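Local coordinates for CLIP-associating protein (PDB 4G3A), which tracks microtubule plus ends, stabilises dynamic microtubules and is needed to form the mitotic spindle and attach kinetochores, at residues L123-L128 and T161-V166; P172-L177 and Q190-I195; G53-L58 and E71-L76; H94-L99 and A142-E147. All blocks are in the same frame, centred on the assembly; numbering follows the deposited sequence.

Contact 1 of 4, residues L123-L128 and T161-V166; sequences LPPQAL and TQQLSV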
loop_
_atom_site.group_PDB
_atom_site.type_symbol
_atom_site.label_atom_id
_atom_site.label_comp_id
_atom_site.label_asym_id
_atom_site.label_seq_id
_atom_site.Cartn_x
_atom_site.Cartn_y
_atom_site.Cartn_z
ATOM N N LEU A 123 3.636 11.631 3.564
ATOM C CA LEU A 123 4.556 11.332 4.657
ATOM C C LEU A 123 5.786 10.620 4.091
ATOM O O LEU A 123 5.726 10.048 3.001
ATOM C CB LEU A 123 3.904 10.451 5.733
ATOM C CG LEU A 123 2.910 9.323 5.415
ATOM C CD1 LEU A 123 3.152 8.642 4.083
ATOM C CD2 LEU A 123 2.884 8.317 6.560
ATOM N N PRO A 124 6.899 10.655 4.831
ATOM C CA PRO A 124 8.137 10.025 4.366
ATOM C C PRO A 124 7.974 8.520 4.192
ATOM O O PRO A 124 7.164 7.905 4.894
ATOM C CB PRO A 124 9.129 10.325 5.497
ATOM C CG PRO A 124 8.553 11.491 6.227
ATOM C CD PRO A 124 7.071 11.311 6.139
ATOM N N PRO A 125 8.737 7.929 3.258
ATOM C CA PRO A 125 8.637 6.479 3.039
ATOM C C PRO A 125 8.849 5.671 4.316
ATOM O O PRO A 125 8.114 4.705 4.548
ATOM C CB PRO A 125 9.737 6.197 2.011
ATOM C CG PRO A 125 9.860 7.498 1.237
ATOM C CD PRO A 125 9.622 8.586 2.274
ATOM N N GLN A 126 9.813 6.052 5.146
ATOM C CA GLN A 126 10.044 5.281 6.365
ATOM C C GLN A 126 8.817 5.316 7.269
ATOM O O GLN A 126 8.444 4.299 7.853
ATOM C CB GLN A 126 11.273 5.771 7.133
ATOM C CG GLN A 126 11.662 4.844 8.254
ATOM C CD GLN A 126 12.524 3.686 7.770
ATOM O OE1 GLN A 126 13.555 3.896 7.141
ATOM N NE2 GLN A 126 12.107 2.461 8.070
ATOM N N ALA A 127 8.193 6.489 7.377
ATOM C CA ALA A 127 6.996 6.647 8.204
ATOM C C ALA A 127 5.858 5.729 7.761
ATOM O O ALA A 127 5.232 5.056 8.586
ATOM C CB ALA A 127 6.530 8.112 8.210
ATOM N N LEU A 128 5.578 5.709 6.461
ATOM C CA LEU A 128 4.510 4.860 5.940
ATOM C C LEU A 128 4.801 3.373 6.090
ATOM O O LEU A 128 3.940 2.602 6.501
ATOM C CB LEU A 128 4.223 5.147 4.471
ATOM C CG LEU A 128 3.053 4.301 3.936
ATOM C CD1 LEU A 128 1.787 4.519 4.773
ATOM C CD2 LEU A 128 2.762 4.577 2.458
ATOM N N THR A 161 18.195 3.027 -0.169
ATOM C CA THR A 161 18.558 3.045 1.251
ATOM C C THR A 161 18.716 4.451 1.841
ATOM O O THR A 161 18.851 4.616 3.053
ATOM C CB THR A 161 19.848 2.218 1.503
ATOM O OG1 THR A 161 20.964 2.870 0.882
ATOM C CG2 THR A 161 19.703 0.828 0.925
ATOM N N GLN A 162 18.681 5.459 0.975
ATOM C CA GLN A 162 18.742 6.862 1.378
ATOM C C GLN A 162 17.514 7.272 2.200
ATOM O O GLN A 162 17.597 8.119 3.092
ATOM C CB GLN A 162 18.826 7.733 0.116
ATOM C CG GLN A 162 19.328 9.151 0.308
ATOM C CD GLN A 162 19.163 10.005 -0.953
ATOM O OE1 GLN A 162 18.784 9.510 -2.022
ATOM N NE2 GLN A 162 19.449 11.295 -0.826
ATOM N N GLN A 163 16.363 6.689 1.885
ATOM C CA GLN A 163 15.136 7.049 2.574
ATOM C C GLN A 163 14.502 5.872 3.293
ATOM O O GLN A 163 13.560 6.049 4.069
ATOM C CB GLN A 163 14.118 7.647 1.602
ATOM C CG GLN A 163 14.371 9.096 1.232
ATOM C CD GLN A 163 13.194 9.699 0.485
ATOM O OE1 GLN A 163 13.124 9.625 -0.744
ATOM N NE2 GLN A 163 12.256 10.284 1.224
ATOM N N LEU A 164 14.985 4.667 3.020
ATOM C CA LEU A 164 14.408 3.499 3.656
ATOM C C LEU A 164 15.495 2.614 4.240
ATOM O O LEU A 164 16.298 2.042 3.505
ATOM C CB LEU A 164 13.549 2.703 2.675
ATOM C CG LEU A 164 12.435 1.906 3.359
ATOM C CD1 LEU A 164 11.375 2.864 3.892
ATOM C CD2 LEU A 164 11.818 0.879 2.421
ATOM N N SER A 165 15.507 2.519 5.564
ATOM C CA SER A 165 16.420 1.635 6.268
ATOM C C SER A 165 15.675 0.371 6.654
ATOM O O SER A 165 14.724 0.425 7.444
ATOM C CB SER A 165 16.945 2.326 7.525
ATOM O OG SER A 165 17.582 1.393 8.386
ATOM N N VAL A 166 16.093 -0.762 6.097
ATOM C CA VAL A 166 15.378 -2.015 6.303
ATOM C C VAL A 166 16.037 -2.919 7.339
ATOM O O VAL A 166 15.578 -4.033 7.566
ATOM C CB VAL A 166 15.214 -2.800 4.991
ATOM C CG1 VAL A 166 14.201 -2.112 4.088
ATOM C CG2 VAL A 166 16.553 -2.949 4.292
HETATM O O HOH W 1 11.943 8.105 4.894
#

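Contact 2 of 4, residues P172-L177 and Q190-I195; sequences PVCALL and QTLVEI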
loop_
_atom_site.group_PDB
_atom_site.type_symbol
_atom_site.label_atom_id
_atom_site.label_comp_id
_atom_site.label_asym_id
_atom_site.label_seq_id
_atom_site.Cartn_x
_atom_site.Cartn_y
_atom_site.Cartn_z
ATOM N N PRO A 172 11.399 -9.243 11.467
ATOM C CA PRO A 172 10.024 -9.600 11.097
ATOM C C PRO A 172 9.888 -10.277 9.732
ATOM O O PRO A 172 9.055 -11.174 9.605
ATOM C CB PRO A 172 9.279 -8.255 11.111
ATOM C CG PRO A 172 10.322 -7.210 11.216
ATOM C CD PRO A 172 11.514 -7.829 11.857
ATOM N N VAL A 173 10.659 -9.865 8.725
ATOM C CA VAL A 173 10.592 -10.564 7.442
ATOM C C VAL A 173 11.047 -12.025 7.619
ATOM O O VAL A 173 10.458 -12.956 7.065
ATOM C CB VAL A 173 11.448 -9.869 6.368
ATOM C CG1 VAL A 173 11.580 -10.763 5.123
ATOM C CG2 VAL A 173 10.849 -8.511 6.020
ATOM N N CYS A 174 12.094 -12.231 8.403
ATOM C CA CYS A 174 12.556 -13.596 8.652
ATOM C C CYS A 174 11.481 -14.433 9.354
ATOM O O CYS A 174 11.315 -15.607 9.048
ATOM C CB CYS A 174 13.865 -13.596 9.433
ATOM S SG CYS A 174 15.320 -13.149 8.429
ATOM N N ALA A 175 10.736 -13.823 10.277
ATOM C CA ALA A 175 9.628 -14.517 10.927
ATOM C C ALA A 175 8.625 -15.045 9.909
ATOM O O ALA A 175 8.038 -16.105 10.108
ATOM C CB ALA A 175 8.928 -13.601 11.935
ATOM N N LEU A 176 8.416 -14.300 8.825
ATOM C CA LEU A 176 7.494 -14.742 7.781
ATOM C C LEU A 176 7.991 -15.919 6.933
ATOM O O LEU A 176 7.209 -16.515 6.187
ATOM C CB LEU A 176 7.062 -13.570 6.893
ATOM C CG LEU A 176 6.173 -12.541 7.614
ATOM C CD1 LEU A 176 5.611 -11.541 6.624
ATOM C CD2 LEU A 176 5.045 -13.229 8.364
ATOM N N LEU A 177 9.284 -16.253 7.039
ATOM C CA LEU A 177 9.792 -17.480 6.422
ATOM C C LEU A 177 9.070 -18.712 6.967
ATOM O O LEU A 177 8.915 -19.702 6.259
ATOM C CB LEU A 177 11.311 -17.636 6.637
ATOM C CG LEU A 177 12.196 -16.625 5.901
ATOM C CD1 LEU A 177 13.657 -16.733 6.345
ATOM C CD2 LEU A 177 12.088 -16.818 4.396
ATOM N N GLN A 190 11.813 -14.019 -1.404
ATOM C CA GLN A 190 12.088 -13.056 -2.459
ATOM C C GLN A 190 12.332 -11.647 -1.917
ATOM O O GLN A 190 13.134 -10.904 -2.486
ATOM C CB GLN A 190 10.985 -13.049 -3.519
ATOM C CG GLN A 190 11.406 -12.355 -4.797
ATOM C CD GLN A 190 12.660 -12.977 -5.387
ATOM O OE1 GLN A 190 12.905 -14.172 -5.227
ATOM N NE2 GLN A 190 13.463 -12.172 -6.063
ATOM N N THR A 191 11.683 -11.287 -0.812
ATOM C CA THR A 191 11.882 -9.964 -0.208
ATOM C C THR A 191 13.312 -9.781 0.314
ATOM O O THR A 191 13.927 -8.727 0.129
ATOM C CB THR A 191 10.885 -9.706 0.958
ATOM O OG1 THR A 191 9.545 -9.735 0.463
ATOM C CG2 THR A 191 11.148 -8.364 1.604
ATOM N N LEU A 192 13.839 -10.811 0.972
ATOM C CA LEU A 192 15.227 -10.781 1.438
ATOM C C LEU A 192 16.190 -10.703 0.254
ATOM O O LEU A 192 17.216 -10.018 0.309
ATOM C CB LEU A 192 15.525 -12.006 2.292
ATOM C CG LEU A 192 14.779 -11.970 3.630
ATOM C CD1 LEU A 192 14.886 -13.320 4.310
ATOM C CD2 LEU A 192 15.341 -10.859 4.516
ATOM N N VAL A 193 15.840 -11.392 -0.821
ATOM C CA VAL A 193 16.645 -11.347 -2.032
ATOM C C VAL A 193 16.648 -9.931 -2.610
ATOM O O VAL A 193 17.707 -9.406 -2.961
ATOM C CB VAL A 193 16.179 -12.396 -3.071
ATOM C CG1 VAL A 193 16.843 -12.153 -4.422
ATOM C CG2 VAL A 193 16.482 -13.808 -2.576
ATOM N N GLU A 194 15.476 -9.298 -2.669
ATOM C CA GLU A 194 15.374 -7.913 -3.132
ATOM C C GLU A 194 16.144 -6.956 -2.218
ATOM O O GLU A 194 16.784 -6.019 -2.696
ATOM C CB GLU A 194 13.907 -7.460 -3.226
ATOM C CG GLU A 194 12.994 -8.395 -4.008
ATOM C CD GLU A 194 13.342 -8.492 -5.492
ATOM O OE1 GLU A 194 14.063 -7.612 -6.017
ATOM O OE2 GLU A 194 12.880 -9.458 -6.135
ATOM N N ILE A 195 16.089 -7.196 -0.906
ATOM C CA ILE A 195 16.836 -6.377 0.047
ATOM C C ILE A 195 18.344 -6.593 -0.158
ATOM O O ILE A 195 19.141 -5.661 -0.065
ATOM C CB ILE A 195 16.454 -6.693 1.506
ATOM C CG1 ILE A 195 15.107 -6.034 1.869
ATOM C CG2 ILE A 195 17.557 -6.235 2.454
ATOM C CD1 ILE A 195 14.532 -6.528 3.225
#

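Contact 3 of 4, residues G53-L58 and E71-L76; sequences GLMPWL and EAFSEL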
loop_
_atom_site.group_PDB
_atom_site.type_symbol
_atom_site.label_atom_id
_atom_site.label_comp_id
_atom_site.label_asym_id
_atom_site.label_seq_id
_atom_site.Cartn_x
_atom_site.Cartn_y
_atom_site.Cartn_z
ATOM N N GLY A 53 -17.494 11.051 2.775
ATOM C CA GLY A 53 -18.337 10.437 1.762
ATOM C C GLY A 53 -17.704 9.221 1.108
ATOM O O GLY A 53 -18.391 8.253 0.779
ATOM N N LEU A 54 -16.392 9.270 0.907
ATOM C CA LEU A 54 -15.687 8.181 0.248
ATOM C C LEU A 54 -15.611 6.941 1.145
ATOM O O LEU A 54 -15.473 5.816 0.662
ATOM C CB LEU A 54 -14.272 8.624 -0.143
ATOM C CG LEU A 54 -14.165 9.647 -1.272
ATOM C CD1 LEU A 54 -12.751 10.185 -1.375
ATOM C CD2 LEU A 54 -14.604 9.029 -2.588
HETATM N N MSE A 55 -15.702 7.159 2.452
HETATM C CA MSE A 55 -15.449 6.103 3.431
HETATM C C MSE A 55 -16.383 4.892 3.318
HETATM O O MSE A 55 -15.916 3.756 3.333
HETATM C CB MSE A 55 -15.420 6.672 4.852
HETATM C CG MSE A 55 -14.213 7.558 5.115
HETATM SE SE MSE A 55 -12.521 6.613 4.786
HETATM C CE MSE A 55 -12.880 5.057 5.905
ATOM N N PRO A 56 -17.703 5.126 3.203
ATOM C CA PRO A 56 -18.611 3.991 2.982
ATOM C C PRO A 56 -18.331 3.243 1.676
ATOM O O PRO A 56 -18.592 2.045 1.590
ATOM C CB PRO A 56 -19.993 4.655 2.937
ATOM C CG PRO A 56 -19.837 5.881 3.760
ATOM C CD PRO A 56 -18.438 6.370 3.498
ATOM N N TRP A 57 -17.827 3.943 0.666
ATOM C CA TRP A 57 -17.465 3.301 -0.590
ATOM C C TRP A 57 -16.249 2.396 -0.345
ATOM O O TRP A 57 -16.218 1.225 -0.731
ATOM C CB TRP A 57 -17.101 4.359 -1.634
ATOM C CG TRP A 57 -18.259 5.181 -2.156
ATOM C CD1 TRP A 57 -19.537 5.211 -1.675
ATOM C CD2 TRP A 57 -18.228 6.088 -3.269
ATOM N NE1 TRP A 57 -20.303 6.084 -2.419
ATOM C CE2 TRP A 57 -19.524 6.632 -3.403
ATOM C CE3 TRP A 57 -17.229 6.492 -4.164
ATOM C CZ2 TRP A 57 -19.845 7.555 -4.395
ATOM C CZ3 TRP A 57 -17.552 7.410 -5.150
ATOM C CH2 TRP A 57 -18.848 7.934 -5.256
ATOM N N LEU A 58 -15.236 2.960 0.294
ATOM C CA LEU A 58 -14.001 2.230 0.541
ATOM C C LEU A 58 -14.255 1.029 1.448
ATOM O O LEU A 58 -13.803 -0.077 1.161
ATOM C CB LEU A 58 -12.969 3.151 1.177
ATOM C CG LEU A 58 -11.651 2.496 1.587
ATOM C CD1 LEU A 58 -10.942 1.981 0.357
ATOM C CD2 LEU A 58 -10.798 3.492 2.337
ATOM N N GLU A 71 -8.973 4.965 -6.048
ATOM C CA GLU A 71 -8.551 5.842 -7.130
ATOM C C GLU A 71 -8.862 7.307 -6.814
ATOM O O GLU A 71 -8.073 8.200 -7.132
ATOM C CB GLU A 71 -9.222 5.416 -8.437
ATOM C CG GLU A 71 -8.746 4.050 -8.940
ATOM C CD GLU A 71 -9.475 3.584 -10.196
ATOM O OE1 GLU A 71 -9.957 2.435 -10.203
ATOM O OE2 GLU A 71 -9.572 4.359 -11.169
ATOM N N ALA A 72 -10.002 7.551 -6.173
ATOM C CA ALA A 72 -10.379 8.913 -5.818
ATOM C C ALA A 72 -9.406 9.445 -4.786
ATOM O O ALA A 72 -8.964 10.592 -4.874
ATOM C CB ALA A 72 -11.802 8.964 -5.285
ATOM N N PHE A 73 -9.078 8.611 -3.799
ATOM C CA PHE A 73 -8.128 9.016 -2.783
ATOM C C PHE A 73 -6.771 9.282 -3.440
ATOM O O PHE A 73 -6.094 10.246 -3.103
ATOM C CB PHE A 73 -8.023 7.966 -1.663
ATOM C CG PHE A 73 -9.120 8.065 -0.619
ATOM C CD1 PHE A 73 -9.368 9.262 0.037
ATOM C CD2 PHE A 73 -9.875 6.955 -0.273
ATOM C CE1 PHE A 73 -10.366 9.362 1.003
ATOM C CE2 PHE A 73 -10.884 7.044 0.692
ATOM C CZ PHE A 73 -11.128 8.250 1.330
ATOM N N SER A 74 -6.365 8.428 -4.373
ATOM C CA SER A 74 -5.104 8.668 -5.068
ATOM C C SER A 74 -5.090 10.059 -5.713
ATOM O O SER A 74 -4.091 10.783 -5.634
ATOM C CB SER A 74 -4.829 7.575 -6.105
ATOM O OG SER A 74 -4.199 6.452 -5.503
ATOM N N GLU A 75 -6.202 10.440 -6.341
ATOM C CA GLU A 75 -6.279 11.750 -6.994
ATOM C C GLU A 75 -6.222 12.910 -5.995
ATOM O O GLU A 75 -5.545 13.905 -6.240
ATOM C CB GLU A 75 -7.520 11.849 -7.894
ATOM C CG GLU A 75 -7.482 10.879 -9.062
ATOM C CD GLU A 75 -6.188 10.974 -9.860
ATOM O OE1 GLU A 75 -5.720 12.108 -10.128
ATOM O OE2 GLU A 75 -5.631 9.912 -10.216
ATOM N N LEU A 76 -6.904 12.770 -4.861
ATOM C CA LEU A 76 -6.811 13.765 -3.787
ATOM C C LEU A 76 -5.389 13.865 -3.234
ATOM O O LEU A 76 -4.890 14.963 -2.962
ATOM C CB LEU A 76 -7.783 13.437 -2.647
ATOM C CG LEU A 76 -9.275 13.505 -2.983
ATOM C CD1 LEU A 76 -10.111 12.851 -1.890
ATOM C CD2 LEU A 76 -9.712 14.947 -3.208
#

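Contact 4 of 4, residues H94-L99 and A142-E147; sequences HVIDRL and AKVREE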
loop_
_atom_site.group_PDB
_atom_site.type_symbol
_atom_site.label_atom_id
_atom_site.label_comp_id
_atom_site.label_asym_id
_atom_site.label_seq_id
_atom_site.Cartn_x
_atom_site.Cartn_y
_atom_site.Cartn_z
ATOM N N HIS A 94 -8.266 0.946 6.251
ATOM C CA HIS A 94 -9.128 0.243 5.299
ATOM C C HIS A 94 -8.434 -0.042 3.960
ATOM O O HIS A 94 -8.784 -0.990 3.257
ATOM C CB HIS A 94 -10.433 1.019 5.116
ATOM C CG HIS A 94 -11.126 1.278 6.411
ATOM N ND1 HIS A 94 -11.094 2.507 7.039
ATOM C CD2 HIS A 94 -11.803 0.452 7.236
ATOM C CE1 HIS A 94 -11.757 2.432 8.176
ATOM N NE2 HIS A 94 -12.195 1.193 8.325
ATOM N N VAL A 95 -7.467 0.797 3.614
ATOM C CA VAL A 95 -6.625 0.543 2.459
ATOM C C VAL A 95 -5.815 -0.723 2.711
ATOM O O VAL A 95 -5.677 -1.568 1.835
ATOM C CB VAL A 95 -5.675 1.705 2.213
ATOM C CG1 VAL A 95 -4.742 1.372 1.056
ATOM C CG2 VAL A 95 -6.489 2.971 1.919
ATOM N N ILE A 96 -5.300 -0.850 3.925
ATOM C CA ILE A 96 -4.590 -2.056 4.333
ATOM C C ILE A 96 -5.447 -3.298 4.107
ATOM O O ILE A 96 -5.005 -4.253 3.462
ATOM C CB ILE A 96 -4.168 -1.973 5.814
ATOM C CG1 ILE A 96 -3.030 -0.956 5.975
ATOM C CG2 ILE A 96 -3.753 -3.364 6.346
ATOM C CD1 ILE A 96 -2.653 -0.683 7.421
ATOM N N ASP A 97 -6.675 -3.282 4.629
ATOM C CA ASP A 97 -7.601 -4.391 4.427
ATOM C C ASP A 97 -7.783 -4.727 2.948
ATOM O O ASP A 97 -7.928 -5.893 2.592
ATOM C CB ASP A 97 -8.966 -4.092 5.059
ATOM C CG ASP A 97 -8.948 -4.216 6.575
ATOM O OD1 ASP A 97 -7.989 -4.805 7.124
ATOM O OD2 ASP A 97 -9.888 -3.719 7.215
ATOM N N ARG A 98 -7.780 -3.715 2.086
ATOM C CA ARG A 98 -7.966 -3.958 0.656
ATOM C C ARG A 98 -6.736 -4.596 0.001
ATOM O O ARG A 98 -6.811 -5.089 -1.131
ATOM C CB ARG A 98 -8.336 -2.671 -0.070
ATOM C CG ARG A 98 -9.700 -2.105 0.308
ATOM C CD ARG A 98 -10.839 -2.975 -0.216
ATOM N NE ARG A 98 -12.135 -2.551 0.323
ATOM C CZ ARG A 98 -13.309 -3.079 -0.027
ATOM N NH1 ARG A 98 -13.369 -4.055 -0.926
ATOM N NH2 ARG A 98 -14.431 -2.627 0.523
ATOM N N LEU A 99 -5.604 -4.594 0.699
ATOM C CA LEU A 99 -4.449 -5.314 0.174
ATOM C C LEU A 99 -4.810 -6.787 0.108
ATOM O O LEU A 99 -4.243 -7.533 -0.682
ATOM C CB LEU A 99 -3.209 -5.112 1.051
ATOM C CG LEU A 99 -2.620 -3.704 1.071
ATOM C CD1 LEU A 99 -1.498 -3.631 2.100
ATOM C CD2 LEU A 99 -2.132 -3.291 -0.319
ATOM N N ALA A 142 -3.487 -13.800 4.750
ATOM C CA ALA A 142 -2.176 -14.069 4.157
ATOM C C ALA A 142 -1.890 -13.157 2.965
ATOM O O ALA A 142 -0.735 -12.868 2.665
ATOM C CB ALA A 142 -2.061 -15.542 3.736
ATOM N N LYS A 143 -2.941 -12.721 2.272
ATOM C CA LYS A 143 -2.737 -11.878 1.099
ATOM C C LYS A 143 -2.286 -10.475 1.515
ATOM O O LYS A 143 -1.503 -9.848 0.817
ATOM C CB LYS A 143 -3.972 -11.832 0.194
ATOM C CG LYS A 143 -3.693 -11.272 -1.209
ATOM C CD LYS A 143 -2.704 -12.130 -1.992
ATOM C CE LYS A 143 -2.621 -11.682 -3.449
ATOM N NZ LYS A 143 -1.607 -12.422 -4.266
ATOM N N VAL A 144 -2.769 -9.990 2.655
ATOM C CA VAL A 144 -2.219 -8.760 3.204
ATOM C C VAL A 144 -0.741 -8.924 3.558
ATOM O O VAL A 144 0.086 -8.068 3.222
ATOM C CB VAL A 144 -2.967 -8.298 4.460
ATOM C CG1 VAL A 144 -2.256 -7.103 5.090
ATOM C CG2 VAL A 144 -4.422 -7.949 4.124
ATOM N N ARG A 145 -0.408 -10.012 4.246
ATOM C CA ARG A 145 0.982 -10.221 4.654
ATOM C C ARG A 145 1.886 -10.265 3.421
ATOM O O ARG A 145 2.937 -9.644 3.389
ATOM C CB ARG A 145 1.114 -11.487 5.510
ATOM C CG ARG A 145 0.167 -11.492 6.738
ATOM C CD ARG A 145 0.569 -12.552 7.765
ATOM N NE ARG A 145 0.492 -13.923 7.270
ATOM C CZ ARG A 145 -0.622 -14.655 7.239
ATOM N NH1 ARG A 145 -1.774 -14.136 7.645
ATOM N NH2 ARG A 145 -0.590 -15.905 6.789
ATOM N N GLU A 146 1.452 -10.977 2.388
ATOM C CA GLU A 146 2.223 -11.069 1.155
ATOM C C GLU A 146 2.317 -9.733 0.405
ATOM O O GLU A 146 3.382 -9.362 -0.088
ATOM C CB GLU A 146 1.608 -12.111 0.229
ATOM C CG GLU A 146 2.379 -12.260 -1.068
ATOM C CD GLU A 146 1.726 -13.229 -2.021
ATOM O OE1 GLU A 146 0.629 -13.727 -1.699
ATOM O OE2 GLU A 146 2.311 -13.490 -3.092
ATOM N N GLU A 147 1.193 -9.024 0.307
ATOM C CA GLU A 147 1.170 -7.741 -0.385
ATOM C C GLU A 147 2.087 -6.739 0.314
ATOM O O GLU A 147 2.821 -5.994 -0.343
ATOM C CB GLU A 147 -0.264 -7.193 -0.486
ATOM C CG GLU A 147 -1.141 -7.905 -1.508
ATOM C CD GLU A 147 -0.723 -7.615 -2.939
ATOM O OE1 GLU A 147 -0.068 -6.571 -3.175
ATOM O OE2 GLU A 147 -1.054 -8.426 -3.827
#

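Contact 1 of 4, residues L123-L128 and T161-V166
The side-chain amide of Gln126 pairs with both backbone polar groups of Ser165. Gln126 OE1 takes Ser165 N at 2.9 Å. The bond is almost straight, 172° at the hydrogen, and reaches a lone pair in the carbonyl plane. Gln126 NE2 returns a weak bond to Ser165 O at 3.4 Å and also bonds Asp130 OD1 on its own helix. The chain of Gln126 leaves with CG anti to the backbone N (chi1 -170°) and then bends at chi2 (84°), which brings the amide across to the loop.

A water extends the link. It accepts from Gln126 N at 3.0 Å and donates to Gln163 O at 2.7 Å. Beside these bonds, Leu164 CD1 lies 3.7 Å from Gln126 CA and comes close to the ring of Pro125. The amide end of Gln163 lies obliquely over Pro125, and Gln163 NE2 is 3.3 Å from Pro125 CD.

Pro124 is the N-cap residue of helix 125-136. Through the Gln126-Ser165 bonds and the water, the loop that follows helix 142-159 is fastened to the first turn of helix 125-136. It is an inter-helix loop packed on a helix start, within the alpha-solenoid of a TOG domain.

Contact 2 of 4, residues P172-L177 and Q190-I195
Leu192 meets Val173 with no flat group between them. The flat side-chain ends of this region belong to Gln190 and Glu194, on the helix of Leu192 but away from the partner segment. In the conformer of Gln190 described here, NE2 lies 2.8 Å from Glu194 OE2. Glu194 OE2 lies close to the amide plane of Gln190, while NE2 comes from above the carboxylate plane. Gln190 has a second conformer, so this bond is doubtful as a constant feature. Glu194 OE1 is held separately by Lys197 and His157.

Leu192 carries the contact itself. Val173 CG1 comes within 3.7 Å of Leu192 CG and 3.8 Å of Leu192 CD2, as the two side chains slide past each other in opposite directions. Val173 CG1 is placed there by its torsion, anti to the backbone N (chi1 169°). It also grazes Thr191 CG2 at 4.3 Å.

The CD1 branch of Leu192 meets Cys174 SG at 4.1 Å and Leu177 CD1 at 4.2 Å, the two leucines tip to tip. Leu221 of helix 215-229 packs on Leu192 as well, and Val213 on Cys174.

Both segments belong to the third HEAT repeat, and the contact joins its helices 170-175 and 182-199. All five touching residues are buried. Thr191 OG1 bonds Ala187 O one turn back, which satisfies the hydroxyl within its own helix. The pairing of the segments rests on apolar packing of Leu192 against Val173, Cys174 and Leu177, and none of the polar bonds here joins the two segments.

Contact 3 of 4, residues G53-L58 and E71-L76
Leu54 lies over a face of the Phe73 ring between the two helices of the first HEAT repeat. The repeat is a pair of roughly antiparallel helices, 47-58 and 63-80. The axes of segments 53-58 and 71-76 approach to 11.2 Å at an angle of 141°. Leu54 and Phe73 come from opposite directions. Leu54 CD1 sits 3.8 Å from the ring centroid and 22° off the ring normal, a CH-pi contact. Leu54 CB comes as close as 3.5 Å to Phe73 CZ. Leu54 CD1 also meets Leu76 CD1 at 3.8 Å, while Leu54 CD2 touches Ala72 CB at 3.9 Å.

Two more side chains reach the ring obliquely, each crossing Phe73 at about a right angle. Met55, present as selenomethionine, places SE 4.1 Å from Phe73 CZ in a Met-aromatic contact. Its chain is bent at chi2 and chi3, which turns the selenium back to the ring although CB points away. With CG anti to the backbone N (chi1 176°), Leu58 carries CD2 to the ring, 3.9 Å from Phe73 CE2.

Further out, Ile51 also packs on Phe73. Ser69 and Leu70, on the helix of Phe73, touch Leu58. Helix 88-98 touches the cluster through Thr90, Val91 and His94: Val91 meets Phe73, and Thr90 and His94 meet Met55. Pro56 marks a kink in helix 47-58, since its N makes no bond to the preceding turn. At the end of this helix, Leu58 O is bonded by Arg98 NH2.

Contact 4 of 4, residues H94-L99 and A142-E147
Glu147 folds back against Leu99 through its torsions: CG is anti to the carbonyl carbon (chi1 -74°), and the chain bends again at chi2 (-70°). This puts CG against Leu99 O and carries the carboxylate to Gln111. In Val144, CG2 likewise stands anti to the carbonyl carbon and turns to the end of helix 88-98.

The contact belongs to the alpha-solenoid of the TOG domain. It packs the C-terminal end of helix 88-98, in the second HEAT repeat, on the first turns of helix 142-159. The backbones come close here, with Leu99 CA 5.1 Å from Val144 CA.

Val144 packs on residues 96-99. Its CG2 rests on Ile96 O at 3.8 Å, and its CG1 lies 4.2 Å from Ile96 CG2. Cys136 of helix 125-136 touches both residues and extends this apolar patch. Leu99 CB meets Glu147 CB at 3.9 Å.

The carboxylates of Glu147 and Asp97 have partners outside the two segments. Glu147 OE1 bonds Gln111 NE2, and OE2 makes a weak, long ion pair with Arg107. Gln111 also packs on Leu99, so helix 104-119 backs both partners. Asp97 OD1 bonds His139 NE2.

The carbonyl of Leu99 is buried with no hydrogen-bond partner in the model. Two side-chain carbons lie against it: Lys143 CG stands 3.8 Å from Leu99 O, and Glu147 CG packs tightly on the same oxygen at 3.2 Å.

Overall arrangement
All four contacts lie in one all-helical TOG domain built of HEAT repeats. Along the chain, contact 3 closes first and precedes the others. Contacts 4 and 1 then cross, their segments alternating, and contact 2 comes last. Contacts 2 and 3 are the farthest apart, with centres about 32 Å from each other on opposite sides of the chain's centre. Contact 4 is nearer the middle, its centre about 17 Å from each of them. Contact 3 touches contact 4 through Leu58 and His94, and contact 1 touches contact 2 through Val166 and Ile195. Packing within repeats (contacts 2 and 3) and between more distant parts (contacts 1 and 4) builds one elongated domain of this microtubule-binding protein.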